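Local coordinates for protein actin depolymerization factor 2 (PDB 2XFA) that probably binds actin and promotes the disassembly of actin filaments in the malaria parasite Plasmodium berghei, at residues A[18-23]-A[90-95]; A[31-36]-A[64-69]; A[51-54]-A[58-61]. All coordinates share one frame; numbering follows the deposited sequence.

Interaction 1: residues A[18-23]-A[90-95]; sequences YEFNRL and DRIYFI
The ring of F20 meets I92 with its edge: the methyl CG2 of I92 lies near the ring plane, 4.0 Å from F20 CE1. Two other flat groups stay within the helix. R22 CD sits over one face of the Y18 ring, displaced toward the rim, while the R22 guanidinium has E19 OE1 at its edge, in plane, in a salt bridge whose R22 NE to E19 OE1 bond is weak, 3.3 Å long and bent to 133°. N29 ND2 also bonds to E19 OE1.

F20 CG stands anti to the backbone N (chi1 171°), which carries the ring off the helix toward strand 89-97. One turn along, L23 brings CD2 to 4.2 Å from CG1 of I92. Both branches of the isoleucine are therefore used, CG2 against the aromatic edge and CG1 against the leucine methyl, and a beta-branched residue suits a strand position that must face two partners. I76 and I121 also touch F20. With carbon alone meeting carbon across the contact, helix 14-24 is held on the sheet here by apolar packing and shape, without a directional bond to fix its register.

Interaction 2: residues A[31-36]-A[64-69]; sequences YIIYKI and KNNLKN
Y31 and I33 reach from one face of the central sheet of the ADF-homology fold to N66, just beyond helix 56-65. Y31 slants across the N66 side chain, the ring and amide planes 56° apart, and the amide lies beyond the phenol oxygen, near the plane of the ring. Tyrosine suits this place: its ring can lie buried while its hydroxyl meets a polar group, and Y31 OH comes to 3.9 Å from CG of N66. The chi1 of 68° sets Y31 CG between the backbone N and the carbonyl carbon, and so raises the ring off the strand toward the amide.

I33, two residues on and on the same face, meets the aliphatic root of the asparagine rather than its amide. Its CG1 is anti to the carbonyl carbon (chi1 -66°), and the terminal methyl beyond it also approaches L67, with I33 CD1 4.4 Å from L67 CD2. N66 thus offers carbon to the isoleucine and a polar end to the tyrosine, while the L67 side chain also touches R73 of strand 73-81, probably along the aliphatic part of the arginine. I32 and Y34 serve the other face, touching helix 14-24. The turn that leaves helix 56-65 is closed by L67 N bonding to K64 O at 3.0 Å, and the tightest carbon contact of the pair of segments is I33 CD1 on N66 CB, at 3.5 Å.

Interaction 3: residues A[51-54]-A[58-61]; sequences MELT and NIIM
An unusual first torsion in L53, chi1 -147°, with chi2 close to fully extended at -166°, carries its isobutyl group out of the loop and onto the first turn of helix 56-65. There the forked end divides its work between N58 and I59. CD2 of L53 rests 3.8 Å from CB of N58 and 4.0 Å from OD1 of the same residue, the two side chains crossing at about a right angle. The other methyl, CD1 of L53, lies 4.2 Å from CB of I59 and just as near that residue's CA, which brings it against the base of the isoleucine and the helix backbone. Leucine suits the place because its two methyls can straddle neighbouring positions of a helix at once; no hydrogen bond crosses the contact.

N58 is amphipathic here, giving its CB to the leucine while its amide sits at the margin of the packing. The intervening chain is short and turns tightly. S55 OG takes a weak hydrogen bond from N58 N, consistent with an N-cap at the start of the helix, and on the loop side E52 N is bonded to D50 OD1, as in an Asx turn.

The contact lies where the chain leaves strand 41-48 and enters helix 56-65. From that helix I59 leads on to A77 and M79 of strand 73-81, while I60 and M61 touch helix 137-146.

How the interactions relate
From the N terminus, helix 14-24 comes first, and interaction 1 joins it to strand 89-97, closing the longest loop, with 66 residues between its segments. Inside that loop interaction 2 ties strand 31-37 to the chain leaving helix 56-65, with 27 residues between. Interaction 3 is nested inside both, closing a turn of three residues at the start of the same helix. None of the loops cross. Interactions 1 and 2 touch where I32 CD1 packs 3.5 Å from F20 N, on the face of the sheet under helix 14-24. On the other face Y31 CD2 lies 4.1 Å from I59 CG1, joining interaction 2 to interaction 3. Together they tie helix 14-24 to one face of the sheet and the chain around helix 56-65 to the other.

Interaction 1: residues A[18-23]-A[90-95]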
ATOM      1  N   TYR A  18      -2.283 -12.776  -6.773  1.00 58.45           N
ATOM      2  CA  TYR A  18      -3.588 -13.385  -6.565  1.00 54.78           C
ATOM      3  C   TYR A  18      -4.505 -12.406  -5.853  1.00 51.55           C
ATOM      4  O   TYR A  18      -5.601 -12.132  -6.319  1.00 55.67           O
ATOM      5  CB  TYR A  18      -3.463 -14.665  -5.733  1.00 53.49           C
ATOM      6  CG  TYR A  18      -4.783 -15.275  -5.301  1.00 65.02           C
ATOM      7  CD1 TYR A  18      -5.654 -15.830  -6.231  1.00 65.65           C
ATOM      8  CD2 TYR A  18      -5.147 -15.322  -3.953  1.00 72.34           C
ATOM      9  CE1 TYR A  18      -6.861 -16.392  -5.838  1.00 75.29           C
ATOM     10  CE2 TYR A  18      -6.352 -15.894  -3.549  1.00 71.33           C
ATOM     11  CZ  TYR A  18      -7.204 -16.422  -4.500  1.00 76.41           C
ATOM     12  OH  TYR A  18      -8.401 -16.988  -4.123  1.00 80.90           O
ATOM     13  N   GLU A  19      -4.054 -11.880  -4.719  1.00 45.06           N
ATOM     14  CA  GLU A  19      -4.901 -11.010  -3.903  1.00 50.75           C
ATOM     15  C   GLU A  19      -5.137  -9.653  -4.543  1.00 43.08           C
ATOM     16  O   GLU A  19      -6.243  -9.106  -4.478  1.00 51.79           O
ATOM     17  CB  GLU A  19      -4.320 -10.828  -2.497  1.00 51.53           C
ATOM     18  CG  GLU A  19      -4.284 -12.115  -1.666  1.00 66.99           C
ATOM     19  CD  GLU A  19      -5.668 -12.715  -1.408  1.00 77.73           C
ATOM     20  OE1 GLU A  19      -6.688 -12.081  -1.772  1.00 70.33           O
ATOM     21  OE2 GLU A  19      -5.728 -13.826  -0.831  1.00 87.32           O
ATOM     22  N   PHE A  20      -4.100  -9.100  -5.156  1.00 41.11           N
ATOM     23  CA  PHE A  20      -4.283  -7.858  -5.899  1.00 37.19           C
ATOM     24  C   PHE A  20      -5.363  -8.009  -6.969  1.00 37.89           C
ATOM     25  O   PHE A  20      -6.216  -7.141  -7.154  1.00 47.37           O
ATOM     26  CB  PHE A  20      -2.988  -7.398  -6.548  1.00 32.16           C
ATOM     27  CG  PHE A  20      -3.189  -6.234  -7.491  1.00 43.91           C
ATOM     28  CD1 PHE A  20      -3.420  -4.962  -7.000  1.00 43.40           C
ATOM     29  CD2 PHE A  20      -3.196  -6.426  -8.859  1.00 44.05           C
ATOM     30  CE1 PHE A  20      -3.626  -3.889  -7.861  1.00 44.62           C
ATOM     31  CE2 PHE A  20      -3.405  -5.355  -9.726  1.00 45.04           C
ATOM     32  CZ  PHE A  20      -3.624  -4.097  -9.233  1.00 42.22           C
ATOM     33  N   ASN A  21      -5.336  -9.122  -7.680  1.00 44.80           N
ATOM     34  CA  ASN A  21      -6.362  -9.341  -8.698  1.00 58.72           C
ATOM     35  C   ASN A  21      -7.756  -9.470  -8.078  1.00 62.12           C
ATOM     36  O   ASN A  21      -8.727  -8.952  -8.613  1.00 61.23           O
ATOM     37  CB  ASN A  21      -6.014 -10.532  -9.595  1.00 71.06           C
ATOM     38  CG  ASN A  21      -4.904 -10.207 -10.604  1.00 74.25           C
ATOM     39  OD1 ASN A  21      -4.142 -11.085 -11.009  1.00 82.54           O
ATOM     40  ND2 ASN A  21      -4.818  -8.948 -11.011  1.00 65.96           N
ATOM     41  N   ARG A  22      -7.852 -10.131  -6.928  1.00 65.26           N
ATOM     42  CA  ARG A  22      -9.117 -10.181  -6.200  1.00 64.79           C
ATOM     43  C   ARG A  22      -9.588  -8.780  -5.784  1.00 59.81           C
ATOM     44  O   ARG A  22     -10.786  -8.523  -5.719  1.00 63.02           O
ATOM     45  CB  ARG A  22      -9.012 -11.118  -4.988  1.00 64.47           C
ATOM     46  CG  ARG A  22      -9.132 -12.596  -5.349  1.00 66.34           C
ATOM     47  CD  ARG A  22      -8.685 -13.517  -4.221  1.00 73.56           C
ATOM     48  NE  ARG A  22      -9.470 -13.355  -2.999  1.00 81.22           N
ATOM     49  CZ  ARG A  22     -10.711 -13.809  -2.844  1.00 95.41           C
ATOM     50  NH1 ARG A  22     -11.314 -14.444  -3.842  1.00101.35           N
ATOM     51  NH2 ARG A  22     -11.355 -13.622  -1.698  1.00 99.36           N
ATOM     52  N   LEU A  23      -8.638  -7.885  -5.502  1.00 56.10           N
ATOM     53  CA  LEU A  23      -8.932  -6.485  -5.160  1.00 51.79           C
ATOM     54  C   LEU A  23      -9.374  -5.683  -6.376  1.00 58.26           C
ATOM     55  O   LEU A  23     -10.393  -4.991  -6.347  1.00 64.02           O
ATOM     56  CB  LEU A  23      -7.691  -5.807  -4.562  1.00 44.84           C
ATOM     57  CG  LEU A  23      -7.784  -4.310  -4.249  1.00 45.24           C
ATOM     58  CD1 LEU A  23      -6.891  -3.921  -3.068  1.00 32.31           C
ATOM     59  CD2 LEU A  23      -7.431  -3.481  -5.464  1.00 39.81           C
ATOM     60  N   ASP A  90     -13.570   4.468  -7.730  1.00 62.92           N
ATOM     61  CA  ASP A  90     -12.503   3.746  -7.033  1.00 58.59           C
ATOM     62  C   ASP A  90     -11.180   3.821  -7.785  1.00 61.06           C
ATOM     63  O   ASP A  90     -11.106   3.436  -8.961  1.00 63.91           O
ATOM     64  CB  ASP A  90     -12.881   2.276  -6.867  1.00 68.45           C
ATOM     65  CG  ASP A  90     -14.023   2.070  -5.891  1.00 87.70           C
ATOM     66  OD1 ASP A  90     -14.646   0.984  -5.933  1.00 92.93           O
ATOM     67  OD2 ASP A  90     -14.298   2.992  -5.088  1.00 93.61           O
ATOM     68  N   ARG A  91     -10.136   4.297  -7.104  1.00 48.30           N
ATOM     69  CA  ARG A  91      -8.789   4.417  -7.695  1.00 38.79           C
ATOM     70  C   ARG A  91      -7.808   3.549  -6.920  1.00 41.65           C
ATOM     71  O   ARG A  91      -7.841   3.508  -5.690  1.00 44.14           O
ATOM     72  CB  ARG A  91      -8.285   5.863  -7.647  1.00 38.72           C
ATOM     73  CG  ARG A  91      -9.106   6.890  -8.459  1.00 53.40           C
ATOM     74  CD  ARG A  91      -9.817   6.214  -9.603  1.00 62.84           C
ATOM     75  NE  ARG A  91     -10.105   7.125 -10.711  1.00 80.01           N
ATOM     76  CZ  ARG A  91     -10.779   6.778 -11.803  1.00 82.82           C
ATOM     77  NH1 ARG A  91     -11.248   5.543 -11.930  1.00 80.91           N
ATOM     78  NH2 ARG A  91     -10.989   7.666 -12.765  1.00 95.44           N
ATOM     79  N   ILE A  92      -6.909   2.878  -7.624  1.00 36.21           N
ATOM     80  CA  ILE A  92      -5.959   2.013  -6.946  1.00 37.50           C
ATOM     81  C   ILE A  92      -4.687   2.773  -6.634  1.00 33.17           C
ATOM     82  O   ILE A  92      -4.017   3.259  -7.537  1.00 38.30           O
ATOM     83  CB  ILE A  92      -5.625   0.773  -7.767  1.00 42.95           C
ATOM     84  CG1 ILE A  92      -6.874  -0.088  -7.956  1.00 44.11           C
ATOM     85  CG2 ILE A  92      -4.554  -0.040  -7.051  1.00 48.87           C
ATOM     86  CD1 ILE A  92      -6.693  -1.141  -9.033  1.00 41.89           C
ATOM     87  N   TYR A  93      -4.380   2.917  -5.350  1.00 29.39           N
ATOM     88  CA  TYR A  93      -3.147   3.583  -4.938  1.00 26.93           C
ATOM     89  C   TYR A  93      -2.155   2.530  -4.485  1.00 28.15           C
ATOM     90  O   TYR A  93      -2.535   1.561  -3.851  1.00 32.57           O
ATOM     91  CB  TYR A  93      -3.417   4.552  -3.786  1.00 39.76           C
ATOM     92  CG  TYR A  93      -4.000   5.853  -4.261  1.00 39.36           C
ATOM     93  CD1 TYR A  93      -3.212   6.999  -4.362  1.00 42.52           C
ATOM     94  CD2 TYR A  93      -5.321   5.926  -4.680  1.00 43.38           C
ATOM     95  CE1 TYR A  93      -3.747   8.200  -4.826  1.00 42.59           C
ATOM     96  CE2 TYR A  93      -5.863   7.117  -5.153  1.00 41.29           C
ATOM     97  CZ  TYR A  93      -5.078   8.249  -5.220  1.00 42.83           C
ATOM     98  OH  TYR A  93      -5.630   9.423  -5.687  1.00 54.78           O
ATOM     99  N   PHE A  94      -0.883   2.746  -4.778  1.00 26.71           N
ATOM    100  CA  PHE A  94       0.166   1.890  -4.258  1.00 26.50           C
ATOM    101  C   PHE A  94       0.990   2.774  -3.320  1.00 27.34           C
ATOM    102  O   PHE A  94       1.389   3.864  -3.699  1.00 29.65           O
ATOM    103  CB  PHE A  94       1.051   1.368  -5.387  1.00 30.43           C
ATOM    104  CG  PHE A  94       2.184   0.517  -4.915  1.00 36.59           C
ATOM    105  CD1 PHE A  94       2.057  -0.861  -4.881  1.00 37.46           C
ATOM    106  CD2 PHE A  94       3.367   1.090  -4.481  1.00 42.42           C
ATOM    107  CE1 PHE A  94       3.108  -1.667  -4.445  1.00 36.75           C
ATOM    108  CE2 PHE A  94       4.426   0.293  -4.032  1.00 40.46           C
ATOM    109  CZ  PHE A  94       4.297  -1.085  -4.014  1.00 32.66           C
ATOM    110  N   ILE A  95       1.218   2.324  -2.093  1.00 26.04           N
ATOM    111  CA  ILE A  95       1.887   3.178  -1.123  1.00 33.88           C
ATOM    112  C   ILE A  95       3.076   2.442  -0.566  1.00 36.83           C
ATOM    113  O   ILE A  95       2.960   1.307  -0.121  1.00 33.81           O
ATOM    114  CB  ILE A  95       0.942   3.534   0.036  1.00 32.99           C
ATOM    115  CG1 ILE A  95      -0.302   4.233  -0.510  1.00 33.66           C
ATOM    116  CG2 ILE A  95       1.665   4.374   1.109  1.00 41.86           C
ATOM    117  CD1 ILE A  95      -1.505   4.130   0.439  1.00 36.99           C
TER

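Interaction 2: residues A[31-36]-A[64-69]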
ATOM      1  N   TYR A  31      -8.049  -3.359   0.888  1.00 38.26           N
ATOM      2  CA  TYR A  31      -6.643  -3.034   0.861  1.00 31.93           C
ATOM      3  C   TYR A  31      -5.829  -4.255   1.186  1.00 32.36           C
ATOM      4  O   TYR A  31      -6.325  -5.208   1.757  1.00 30.26           O
ATOM      5  CB  TYR A  31      -6.251  -1.852   1.773  1.00 32.84           C
ATOM      6  CG  TYR A  31      -6.354  -2.078   3.262  1.00 37.30           C
ATOM      7  CD1 TYR A  31      -5.327  -2.677   3.968  1.00 37.03           C
ATOM      8  CD2 TYR A  31      -7.467  -1.667   3.963  1.00 47.22           C
ATOM      9  CE1 TYR A  31      -5.416  -2.874   5.322  1.00 38.87           C
ATOM     10  CE2 TYR A  31      -7.564  -1.860   5.324  1.00 51.64           C
ATOM     11  CZ  TYR A  31      -6.535  -2.465   5.995  1.00 49.02           C
ATOM     12  OH  TYR A  31      -6.630  -2.660   7.345  1.00 57.11           O
ATOM     13  N   ILE A  32      -4.579  -4.233   0.767  1.00 27.66           N
ATOM     14  CA  ILE A  32      -3.684  -5.342   1.028  1.00 27.44           C
ATOM     15  C   ILE A  32      -2.441  -4.672   1.532  1.00 33.12           C
ATOM     16  O   ILE A  32      -2.071  -3.630   1.007  1.00 30.77           O
ATOM     17  CB  ILE A  32      -3.309  -6.094  -0.231  1.00 34.90           C
ATOM     18  CG1 ILE A  32      -4.561  -6.591  -0.951  1.00 46.16           C
ATOM     19  CG2 ILE A  32      -2.390  -7.256   0.111  1.00 33.85           C
ATOM     20  CD1 ILE A  32      -4.328  -6.860  -2.447  1.00 50.71           C
ATOM     21  N   ILE A  33      -1.830  -5.242   2.572  1.00 28.38           N
ATOM     22  CA  ILE A  33      -0.524  -4.801   3.019  1.00 22.58           C
ATOM     23  C   ILE A  33       0.436  -5.972   2.782  1.00 31.35           C
ATOM     24  O   ILE A  33       0.111  -7.100   3.102  1.00 29.73           O
ATOM     25  CB  ILE A  33      -0.552  -4.374   4.511  1.00 32.74           C
ATOM     26  CG1 ILE A  33      -1.437  -3.136   4.669  1.00 32.75           C
ATOM     27  CG2 ILE A  33       0.835  -4.020   4.997  1.00 26.25           C
ATOM     28  CD1 ILE A  33      -1.695  -2.751   6.063  1.00 32.71           C
ATOM     29  N   TYR A  34       1.588  -5.696   2.177  1.00 27.42           N
ATOM     30  CA  TYR A  34       2.576  -6.716   1.849  1.00 30.20           C
ATOM     31  C   TYR A  34       3.818  -6.457   2.655  1.00 32.49           C
ATOM     32  O   TYR A  34       4.093  -5.309   2.999  1.00 26.22           O
ATOM     33  CB  TYR A  34       3.014  -6.591   0.380  1.00 33.91           C
ATOM     34  CG  TYR A  34       1.941  -6.811  -0.626  1.00 39.76           C
ATOM     35  CD1 TYR A  34       1.619  -8.089  -1.048  1.00 38.04           C
ATOM     36  CD2 TYR A  34       1.254  -5.741  -1.178  1.00 43.44           C
ATOM     37  CE1 TYR A  34       0.642  -8.299  -1.991  1.00 42.79           C
ATOM     38  CE2 TYR A  34       0.271  -5.939  -2.109  1.00 45.43           C
ATOM     39  CZ  TYR A  34      -0.028  -7.228  -2.516  1.00 46.43           C
ATOM     40  OH  TYR A  34      -1.005  -7.440  -3.452  1.00 49.43           O
ATOM     41  N   LYS A  35       4.622  -7.493   2.884  1.00 30.91           N
ATOM     42  CA  LYS A  35       5.870  -7.278   3.573  1.00 30.07           C
ATOM     43  C   LYS A  35       6.930  -8.207   3.017  1.00 34.85           C
ATOM     44  O   LYS A  35       6.631  -9.161   2.307  1.00 36.70           O
ATOM     45  CB  LYS A  35       5.696  -7.568   5.064  1.00 32.74           C
ATOM     46  CG  LYS A  35       5.464  -9.031   5.330  1.00 36.49           C
ATOM     47  CD  LYS A  35       4.989  -9.299   6.759  1.00 48.15           C
ATOM     48  CE  LYS A  35       5.623 -10.587   7.294  1.00 60.25           C
ATOM     49  NZ  LYS A  35       4.624 -11.522   7.883  1.00 64.81           N
ATOM     50  N   ILE A  36       8.183  -7.921   3.327  1.00 35.89           N
ATOM     51  CA  ILE A  36       9.241  -8.861   2.973  1.00 38.46           C
ATOM     52  C   ILE A  36       9.466  -9.800   4.144  1.00 42.94           C
ATOM     53  O   ILE A  36       9.845  -9.381   5.234  1.00 45.77           O
ATOM     54  CB  ILE A  36      10.531  -8.146   2.569  1.00 36.75           C
ATOM     55  CG1 ILE A  36      10.239  -7.236   1.370  1.00 40.57           C
ATOM     56  CG2 ILE A  36      11.623  -9.174   2.234  1.00 40.40           C
ATOM     57  CD1 ILE A  36      11.326  -6.235   1.043  1.00 40.94           C
ATOM     58  N   LYS A  64      -3.556   2.736   8.690  1.00 35.06           N
ATOM     59  CA  LYS A  64      -2.593   3.294   9.624  1.00 34.38           C
ATOM     60  C   LYS A  64      -2.457   2.413  10.866  1.00 37.70           C
ATOM     61  O   LYS A  64      -1.361   2.200  11.373  1.00 38.67           O
ATOM     62  CB  LYS A  64      -2.997   4.706  10.017  1.00 42.29           C
ATOM     63  CG  LYS A  64      -2.054   5.357  11.025  1.00 48.70           C
ATOM     64  CD  LYS A  64      -2.808   5.819  12.258  1.00 49.23           C
ATOM     65  CE  LYS A  64      -1.848   6.255  13.362  1.00 61.61           C
ATOM     66  NZ  LYS A  64      -2.571   6.732  14.583  1.00 75.14           N
ATOM     67  N   ASN A  65      -3.566   1.869  11.335  1.00 32.46           N
ATOM     68  CA  ASN A  65      -3.523   1.059  12.544  1.00 37.15           C
ATOM     69  C   ASN A  65      -2.756  -0.239  12.328  1.00 33.35           C
ATOM     70  O   ASN A  65      -2.388  -0.893  13.288  1.00 40.43           O
ATOM     71  CB  ASN A  65      -4.933   0.788  13.062  1.00 47.11           C
ATOM     72  CG  ASN A  65      -5.562   2.014  13.668  1.00 59.42           C
ATOM     73  OD1 ASN A  65      -4.863   2.859  14.228  1.00 61.82           O
ATOM     74  ND2 ASN A  65      -6.885   2.128  13.555  1.00 60.00           N
ATOM     75  N   ASN A  66      -2.492  -0.589  11.066  1.00 31.04           N
ATOM     76  CA  ASN A  66      -1.674  -1.770  10.735  1.00 38.49           C
ATOM     77  C   ASN A  66      -0.197  -1.475  10.503  1.00 38.55           C
ATOM     78  O   ASN A  66       0.574  -2.383  10.196  1.00 41.76           O
ATOM     79  CB  ASN A  66      -2.189  -2.475   9.471  1.00 35.03           C
ATOM     80  CG  ASN A  66      -3.543  -3.131   9.663  1.00 49.68           C
ATOM     81  OD1 ASN A  66      -4.559  -2.650   9.151  1.00 54.26           O
ATOM     82  ND2 ASN A  66      -3.565  -4.242  10.397  1.00 48.22           N
ATOM     83  N   LEU A  67       0.198  -0.215  10.625  1.00 35.55           N
ATOM     84  CA  LEU A  67       1.573   0.184  10.346  1.00 32.44           C
ATOM     85  C   LEU A  67       2.315   0.539  11.621  1.00 36.55           C
ATOM     86  O   LEU A  67       1.695   0.807  12.643  1.00 38.25           O
ATOM     87  CB  LEU A  67       1.575   1.392   9.397  1.00 29.44           C
ATOM     88  CG  LEU A  67       0.847   1.097   8.074  1.00 31.00           C
ATOM     89  CD1 LEU A  67       0.783   2.349   7.197  1.00 27.03           C
ATOM     90  CD2 LEU A  67       1.533  -0.064   7.334  1.00 26.68           C
ATOM     91  N   LYS A  68       3.644   0.572  11.563  1.00 35.56           N
ATOM     92  CA  LYS A  68       4.439   0.981  12.731  1.00 38.00           C
ATOM     93  C   LYS A  68       5.532   1.941  12.306  1.00 32.68           C
ATOM     94  O   LYS A  68       5.917   1.976  11.153  1.00 32.77           O
ATOM     95  CB  LYS A  68       5.094  -0.236  13.384  1.00 37.61           C
ATOM     96  CG  LYS A  68       4.129  -1.360  13.740  1.00 45.80           C
ATOM     97  CD  LYS A  68       4.819  -2.419  14.612  1.00 61.44           C
ATOM     98  CE  LYS A  68       3.816  -3.397  15.224  1.00 73.04           C
ATOM     99  NZ  LYS A  68       4.487  -4.419  16.086  1.00 83.12           N
ATOM    100  N   ASN A  69       6.074   2.675  13.257  1.00 32.20           N
ATOM    101  CA  ASN A  69       7.137   3.614  12.965  1.00 32.22           C
ATOM    102  C   ASN A  69       8.454   2.921  12.639  1.00 41.39           C
ATOM    103  O   ASN A  69       9.421   3.562  12.288  1.00 42.85           O
ATOM    104  CB  ASN A  69       7.360   4.465  14.187  1.00 36.08           C
ATOM    105  CG  ASN A  69       7.213   5.912  13.907  1.00 42.73           C
ATOM    106  OD1 ASN A  69       6.857   6.315  12.780  1.00 36.71           O
ATOM    107  ND2 ASN A  69       7.465   6.723  14.927  1.00 41.51           N
TER

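Interaction 3: residues A[51-54]-A[58-61]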
ATOM      1  N   MET A  51     -15.667  -5.262   2.258  1.00 96.14           N
ATOM      2  CA  MET A  51     -16.049  -4.529   1.057  1.00101.55           C
ATOM      3  C   MET A  51     -17.166  -3.524   1.360  1.00110.08           C
ATOM      4  O   MET A  51     -17.640  -2.813   0.471  1.00106.03           O
ATOM      5  CB  MET A  51     -16.439  -5.498  -0.069  1.00101.91           C
ATOM      6  CG  MET A  51     -17.173  -6.761   0.399  1.00108.52           C
ATOM      7  SD  MET A  51     -17.601  -7.898  -0.945  1.00211.79           S
ATOM      8  CE  MET A  51     -18.431  -9.217  -0.056  1.00124.04           C
ATOM      9  N   GLU A  52     -17.572  -3.465   2.626  1.00119.87           N
ATOM     10  CA  GLU A  52     -18.543  -2.472   3.080  1.00128.70           C
ATOM     11  C   GLU A  52     -17.872  -1.332   3.847  1.00124.06           C
ATOM     12  O   GLU A  52     -18.483  -0.695   4.705  1.00127.85           O
ATOM     13  CB  GLU A  52     -19.642  -3.123   3.924  1.00140.60           C
ATOM     14  CG  GLU A  52     -20.774  -3.731   3.105  1.00151.20           C
ATOM     15  CD  GLU A  52     -22.145  -3.316   3.609  1.00163.64           C
ATOM     16  OE1 GLU A  52     -22.233  -2.846   4.763  1.00165.64           O
ATOM     17  OE2 GLU A  52     -23.132  -3.457   2.853  1.00170.72           O
ATOM     18  N   LEU A  53     -16.604  -1.090   3.531  1.00115.78           N
ATOM     19  CA  LEU A  53     -15.873   0.048   4.066  1.00105.66           C
ATOM     20  C   LEU A  53     -15.888   1.127   2.987  1.00102.99           C
ATOM     21  O   LEU A  53     -15.441   0.899   1.865  1.00 98.72           O
ATOM     22  CB  LEU A  53     -14.440  -0.359   4.404  1.00 96.00           C
ATOM     23  CG  LEU A  53     -13.776   0.338   5.590  1.00 90.51           C
ATOM     24  CD1 LEU A  53     -12.277   0.075   5.580  1.00 80.18           C
ATOM     25  CD2 LEU A  53     -14.054   1.829   5.563  1.00 93.46           C
ATOM     26  N   THR A  54     -16.404   2.300   3.327  1.00104.32           N
ATOM     27  CA  THR A  54     -16.783   3.271   2.312  1.00100.24           C
ATOM     28  C   THR A  54     -16.025   4.584   2.425  1.00 95.15           C
ATOM     29  O   THR A  54     -15.748   5.236   1.425  1.00 94.87           O
ATOM     30  CB  THR A  54     -18.277   3.583   2.425  1.00108.86           C
ATOM     31  OG1 THR A  54     -18.475   4.627   3.387  1.00112.73           O
ATOM     32  CG2 THR A  54     -19.034   2.343   2.875  1.00110.88           C
ATOM     33  N   ASN A  58     -11.843   6.734   6.775  1.00 57.02           N
ATOM     34  CA  ASN A  58     -11.885   5.482   7.512  1.00 58.83           C
ATOM     35  C   ASN A  58     -10.927   4.453   6.946  1.00 51.89           C
ATOM     36  O   ASN A  58     -10.344   3.666   7.684  1.00 52.13           O
ATOM     37  CB  ASN A  58     -13.297   4.911   7.594  1.00 80.17           C
ATOM     38  CG  ASN A  58     -13.615   4.362   8.976  1.00 95.94           C
ATOM     39  OD1 ASN A  58     -13.339   3.200   9.280  1.00 99.31           O
ATOM     40  ND2 ASN A  58     -14.183   5.210   9.829  1.00 98.94           N
ATOM     41  N   ILE A  59     -10.734   4.434   5.635  1.00 41.13           N
ATOM     42  CA  ILE A  59      -9.847   3.409   5.122  1.00 40.73           C
ATOM     43  C   ILE A  59      -8.386   3.727   5.493  1.00 34.99           C
ATOM     44  O   ILE A  59      -7.635   2.843   5.882  1.00 40.49           O
ATOM     45  CB  ILE A  59     -10.095   3.115   3.619  1.00 59.96           C
ATOM     46  CG1 ILE A  59      -9.154   2.029   3.126  1.00 49.35           C
ATOM     47  CG2 ILE A  59      -9.907   4.354   2.783  1.00 64.51           C
ATOM     48  CD1 ILE A  59      -7.894   2.577   2.603  1.00 52.89           C
ATOM     49  N   ILE A  60      -8.009   4.995   5.371  1.00 38.53           N
ATOM     50  CA  ILE A  60      -6.701   5.502   5.765  1.00 40.56           C
ATOM     51  C   ILE A  60      -6.443   5.222   7.262  1.00 38.84           C
ATOM     52  O   ILE A  60      -5.351   4.795   7.639  1.00 34.67           O
ATOM     53  CB  ILE A  60      -6.610   7.020   5.500  1.00 42.45           C
ATOM     54  CG1 ILE A  60      -6.618   7.312   3.991  1.00 43.58           C
ATOM     55  CG2 ILE A  60      -5.382   7.626   6.163  1.00 43.55           C
ATOM     56  CD1 ILE A  60      -6.954   8.769   3.668  1.00 41.46           C
ATOM     57  N   MET A  61      -7.466   5.408   8.092  1.00 36.90           N
ATOM     58  CA  MET A  61      -7.344   5.097   9.521  1.00 37.59           C
ATOM     59  C   MET A  61      -7.063   3.614   9.749  1.00 48.86           C
ATOM     60  O   MET A  61      -6.171   3.246  10.532  1.00 44.78           O
ATOM     61  CB  MET A  61      -8.595   5.541  10.270  1.00 40.31           C
ATOM     62  CG  MET A  61      -8.580   5.243  11.747  1.00 70.81           C
ATOM     63  SD  MET A  61     -10.221   5.490  12.442  1.00122.77           S
ATOM     64  CE  MET A  61     -11.180   4.342  11.455  1.00131.47           C
TER